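Local coordinates for protein carboxylesterase SOBER1 (Arabidopsis thaliana, PDB 6AVX) that hydrolyses carboxylic esters with a preference for short acyl chains, shows phospholipase A2 activity, and dampens the hypersensitive response triggered by the bacterial effector AvrBsT, at residues G15-G18 with P19-E22; I89-E92 with I93-T97. The protein carries 1 engineered substitution. All coordinates share one frame; numbering follows the deposited sequence.

Contact 1 (G15-G18 with P19-E22)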
ATOM      1  N   GLY A  15       5.856  -6.660  11.263  1.00  5.78           N
ATOM      2  CA  GLY A  15       6.486  -7.851  11.791  1.00  6.87           C
ATOM      3  C   GLY A  15       6.832  -8.898  10.759  1.00  6.52           C
ATOM      4  O   GLY A  15       7.595  -9.824  11.061  1.00  7.61           O
ATOM      5  N   ASP A  16       6.280  -8.793   9.561  1.00  6.13           N
ATOM      6  CA  ASP A  16       6.386  -9.829   8.540  1.00  6.82           C
ATOM      7  C   ASP A  16       7.659  -9.585   7.724  1.00  6.48           C
ATOM      8  O   ASP A  16       8.490  -8.752   8.084  1.00  8.18           O
ATOM      9  CB  ASP A  16       5.096  -9.796   7.716  1.00  7.00           C
ATOM     10  CG  ASP A  16       4.740 -11.109   7.052  1.00  8.85           C
ATOM     11  OD1 ASP A  16       5.497 -12.088   7.111  1.00 11.11           O
ATOM     12  OD2 ASP A  16       3.664 -11.135   6.429  1.00 11.91           O
ATOM     13  N   SER A  17       7.821 -10.280   6.594  1.00  6.78           N
ATOM     14  CA  SER A  17       9.006 -10.118   5.753  1.00  6.87           C
ATOM     15  C   SER A  17       8.615 -10.306   4.295  1.00  6.35           C
ATOM     16  O   SER A  17       7.532 -10.811   3.973  1.00  7.30           O
ATOM     17  CB  SER A  17      10.098 -11.116   6.120  1.00  7.57           C
ATOM     18  OG  SER A  17       9.726 -12.421   5.721  1.00  8.89           O
ATOM     19  N   GLY A  18       9.518  -9.912   3.406  1.00  6.24           N
ATOM     20  CA  GLY A  18       9.282 -10.075   1.989  1.00  6.49           C
ATOM     21  C   GLY A  18       9.195 -11.533   1.578  1.00  6.09           C
ATOM     22  O   GLY A  18       8.240 -11.954   0.923  1.00  6.88           O
ATOM     23  N   PRO A  19      10.213 -12.328   1.917  1.00  6.54           N
ATOM     24  CA  PRO A  19      10.183 -13.743   1.514  1.00  7.42           C
ATOM     25  C   PRO A  19       8.964 -14.478   2.012  1.00  6.65           C
ATOM     26  O   PRO A  19       8.455 -15.363   1.317  1.00  8.33           O
ATOM     27  CB  PRO A  19      11.491 -14.296   2.090  1.00  9.05           C
ATOM     28  CG  PRO A  19      12.421 -13.108   2.054  1.00  8.77           C
ATOM     29  CD  PRO A  19      11.519 -11.959   2.479  1.00  8.51           C
ATOM     30  N   ALA A  20       8.432 -14.112   3.185  1.00  7.42           N
ATOM     31  CA  ALA A  20       7.235 -14.777   3.686  1.00  8.33           C
ATOM     32  C   ALA A  20       6.043 -14.538   2.781  1.00  8.59           C
ATOM     33  O   ALA A  20       5.121 -15.356   2.741  1.00 10.36           O
ATOM     34  CB  ALA A  20       6.913 -14.309   5.105  1.00  9.38           C
ATOM     35  N   ASN A  21       6.035 -13.430   2.046  1.00  7.38           N
ATOM     36  CA  ASN A  21       4.907 -13.047   1.212  1.00  7.37           C
ATOM     37  C   ASN A  21       5.092 -13.313  -0.268  1.00  7.47           C
ATOM     38  O   ASN A  21       4.119 -13.206  -1.020  1.00  8.15           O
ATOM     39  CB  ASN A  21       4.584 -11.578   1.430  1.00 10.37           C
ATOM     40  CG  ASN A  21       3.870 -11.374   2.704  1.00 10.30           C
ATOM     41  OD1 ASN A  21       2.645 -11.547   2.772  1.00 13.59           O
ATOM     42  ND2 ASN A  21       4.610 -11.071   3.756  1.00 10.85           N
ATOM     43  N   GLU A  22       6.298 -13.660  -0.700  1.00  7.73           N
ATOM     44  CA  GLU A  22       6.521 -13.931  -2.115  1.00  7.51           C
ATOM     45  C   GLU A  22       5.501 -14.882  -2.721  1.00  8.69           C
ATOM     46  O   GLU A  22       5.133 -14.669  -3.888  1.00  8.20           O
ATOM     47  CB  GLU A  22       7.969 -14.397  -2.349  1.00  7.61           C
ATOM     48  CG  GLU A  22       8.976 -13.254  -2.275  1.00  8.59           C
ATOM     49  CD  GLU A  22      10.421 -13.674  -2.311  1.00  8.80           C
ATOM     50  OE1 GLU A  22      10.741 -14.841  -2.049  1.00  8.54           O
ATOM     51  OE2 GLU A  22      11.273 -12.800  -2.570  1.00 11.99           O
TER
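P19 follows directly on G18 and sets its ring CD 3.7 Å from S17 OG, packing the ring beside the serine hydroxymethyl group. A20 comes next, its backbone N pointing at S17 OG over 3.3 Å in a weak capping bond. The serine can accept it because its OG stands between its own backbone N and carbonyl carbon (chi1 71°). The methyl group of A20 also lies against the D16 carboxylate, CB to OD1 3.3 Å. S17 is thus the N-cap of the short helix 18-21, placed in the loop that follows strand 7-11 of this alpha/beta hydrolase; the D16 side chain is about 9 Å from that of S108, the probable catalytic nucleophile. N21 then reaches back over the cap. Both hydrogens of its ND2 are used, one on D16 OD2 at 2.8 Å and one on S17 O at 2.9 Å, which should hold the amide against rotation. The two acceptors lie near the amide plane, whereas the carboxylate is turned 66° to it and receives the N-H from above its own plane. The backbone N of N21 bonds to G18 O, and E22 N adds a weak bond to that same oxygen at 3.1 Å.

Contact 2 (I89-E92 with I93-T97); sequences IDQE and IAEGT
I93 N, A94 N and E95 N bond in turn to the carbonyls of I89, D90 and Q91, and the helix then closes in a Schellman motif in which G96 takes positive phi, G96 N meets I93 O at 2.9 Å and T97 N meets E92 O at 3.2 Å. Side-chain pairs run along this last turn and past it. On its exposed side, Q91 bends at chi2 (65°) and brings NE2 up to E95 OE2, though at 2.5 Å this bond is shorter than an N-H...O bond should be and its exact length is doubtful; the amide and carboxylate planes stand nearly perpendicular, at 89°. E92 is bent in the same manner and turns toward the residue beyond the glycine, where T97 OG1 donates to its OE2 at 2.6 Å, from above the carboxylate plane. The T97 backbone N and hydroxyl therefore both grip E92, one at its carbonyl and one at its carboxylate. E92 OE1 and E95 OE1 are 4.2 Å apart, and a water donating to both, weakly to E95, probably eases the repulsion between these like charges. I89 and I93 lie side by side, CG2 to CD1 3.7 Å. They face inward from helix 75-94: both touch Y121, whose hydroxyl also bonds D90 OD1, while I89 packs on I104 and T97 on V102 of strand 102-107.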
ATOM      1  N   ILE A  89      11.537   2.391  -6.712  1.00  6.71           N
ATOM      2  CA  ILE A  89      10.794   2.766  -7.912  0.62  8.08           C
ATOM      3  C   ILE A  89      11.701   3.527  -8.869  1.00  7.37           C
ATOM      4  O   ILE A  89      11.689   3.283 -10.085  1.00  8.89           O
ATOM      5  CB  ILE A  89       9.544   3.589  -7.551  0.62  7.43           C
ATOM      6  CG1 ILE A  89       8.603   2.809  -6.618  0.62  7.21           C
ATOM      7  CG2 ILE A  89       8.803   4.002  -8.820  0.62  7.24           C
ATOM      8  CD1 ILE A  89       7.634   3.695  -5.872  0.62  9.02           C
ATOM      9  N   ASP A  90      12.468   4.485  -8.339  1.00  8.37           N
ATOM     10  CA  ASP A  90      13.401   5.258  -9.159  1.00  8.32           C
ATOM     11  C   ASP A  90      14.318   4.338  -9.950  1.00  9.56           C
ATOM     12  O   ASP A  90      14.570   4.561 -11.143  1.00 10.17           O
ATOM     13  CB  ASP A  90      14.284   6.146  -8.279  1.00  9.16           C
ATOM     14  CG  ASP A  90      13.579   7.373  -7.725  1.00  9.18           C
ATOM     15  OD1 ASP A  90      12.446   7.699  -8.113  1.00  9.83           O
ATOM     16  OD2 ASP A  90      14.238   8.036  -6.893  1.00 10.43           O
ATOM     17  N   GLN A  91      14.866   3.327  -9.291  1.00  9.42           N
ATOM     18  CA  GLN A  91      15.821   2.450  -9.964  1.00  9.72           C
ATOM     19  C   GLN A  91      15.142   1.621 -11.050  1.00 10.24           C
ATOM     20  O   GLN A  91      15.700   1.442 -12.145  1.00 12.26           O
ATOM     21  CB  GLN A  91      16.501   1.551  -8.940  1.00 11.85           C
ATOM     22  CG  GLN A  91      17.500   0.562  -9.539  1.00 16.12           C
ATOM     23  CD  GLN A  91      18.700   1.242 -10.165  1.00 42.79           C
ATOM     24  OE1 GLN A  91      18.979   2.413  -9.898  1.00 32.41           O
ATOM     25  NE2 GLN A  91      19.421   0.505 -11.004  1.00 37.97           N
ATOM     26  N   GLU A  92      13.941   1.110 -10.781  1.00  9.13           N
ATOM     27  CA  GLU A  92      13.225   0.342 -11.790  1.00 10.52           C
ATOM     28  C   GLU A  92      12.932   1.198 -13.018  1.00 10.69           C
ATOM     29  O   GLU A  92      13.112   0.743 -14.156  1.00 11.93           O
ATOM     30  CB  GLU A  92      11.949  -0.227 -11.178  1.00 10.27           C
ATOM     31  CG  GLU A  92      11.118  -1.097 -12.097  1.00 15.74           C
ATOM     32  CD  GLU A  92      11.775  -2.421 -12.492  1.00 12.57           C
ATOM     33  OE1 GLU A  92      12.706  -2.891 -11.806  1.00 14.25           O
ATOM     34  OE2 GLU A  92      11.336  -2.985 -13.516  1.00 20.37           O
ATOM     35  N   ILE A  93      12.490   2.443 -12.814  1.00  9.94           N
ATOM     36  CA  ILE A  93      12.227   3.338 -13.937  1.00 11.66           C
ATOM     37  C   ILE A  93      13.533   3.703 -14.646  1.00 13.37           C
ATOM     38  O   ILE A  93      13.586   3.758 -15.883  1.00 15.57           O
ATOM     39  CB  ILE A  93      11.407   4.559 -13.467  1.00 11.27           C
ATOM     40  CG1 ILE A  93       9.997   4.105 -13.076  1.00 10.42           C
ATOM     41  CG2 ILE A  93      11.349   5.645 -14.555  1.00 12.97           C
ATOM     42  CD1 ILE A  93       9.181   5.145 -12.319  1.00 10.12           C
ATOM     43  N   ALA A  94      14.611   3.903 -13.887  1.00 12.23           N
ATOM     44  CA  ALA A  94      15.911   4.207 -14.491  1.00 14.37           C
ATOM     45  C   ALA A  94      16.424   3.049 -15.339  1.00 18.46           C
ATOM     46  O   ALA A  94      17.197   3.265 -16.280  1.00 21.08           O
ATOM     47  CB  ALA A  94      16.933   4.547 -13.410  1.00 16.63           C
ATOM     48  N   GLU A  95      16.031   1.823 -15.018  1.00 13.47           N
ATOM     49  CA  GLU A  95      16.419   0.661 -15.805  1.00 14.29           C
ATOM     50  C   GLU A  95      15.515   0.452 -17.010  1.00 12.24           C
ATOM     51  O   GLU A  95      15.734  -0.491 -17.777  1.00 13.45           O
ATOM     52  CB  GLU A  95      16.477  -0.574 -14.903  1.00 13.46           C
ATOM     53  CG  GLU A  95      17.641  -0.502 -13.935  1.00 17.02           C
ATOM     54  CD  GLU A  95      17.629  -1.585 -12.889  1.00 19.36           C
ATOM     55  OE1 GLU A  95      16.695  -2.412 -12.883  1.00 30.92           O
ATOM     56  OE2 GLU A  95      18.571  -1.604 -12.063  1.00 29.06           O
ATOM     57  N   GLY A  96      14.524   1.311 -17.205  1.00 12.62           N
ATOM     58  CA  GLY A  96      13.738   1.315 -18.425  1.00 14.31           C
ATOM     59  C   GLY A  96      12.284   0.944 -18.292  1.00 14.48           C
ATOM     60  O   GLY A  96      11.573   0.945 -19.306  1.00 14.45           O
ATOM     61  N   THR A  97      11.766   0.641 -17.105  1.00 11.80           N
ATOM     62  CA  THR A  97      10.354   0.318 -16.985  1.00 11.76           C
ATOM     63  C   THR A  97       9.511   1.582 -17.109  1.00  9.78           C
ATOM     64  O   THR A  97       9.830   2.615 -16.522  1.00 12.49           O
ATOM     65  CB  THR A  97      10.118  -0.353 -15.640  1.00 12.15           C
ATOM     66  OG1 THR A  97      10.904  -1.555 -15.616  1.00 15.54           O
ATOM     67  CG2 THR A  97       8.654  -0.692 -15.432  1.00 12.81           C
TER
HETATM   68  O   HOH W   1      14.770  -2.634 -10.165  1.00 27.99           O

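Overall arrangement
The two contacts mark opposite kinds of helix terminus, contact 1 the start of the short helix 18-21 and contact 2 the end of the long helix 75-94. They follow in series along the chain, their centres 23 Å apart and their nearest atoms about 14 Å apart, without touching. The parallel sheet relates them: residues 15-22 come after strand 7-11, and residues 89-97 lead toward strand 102-107, its neighbour in the sheet. Contact 1 lies in the loop region near the probable catalytic residues S108 and H194, whereas contact 2 shapes a surface turn away from them, where the chain leaves a helix on its way to the strand that precedes the probable nucleophile.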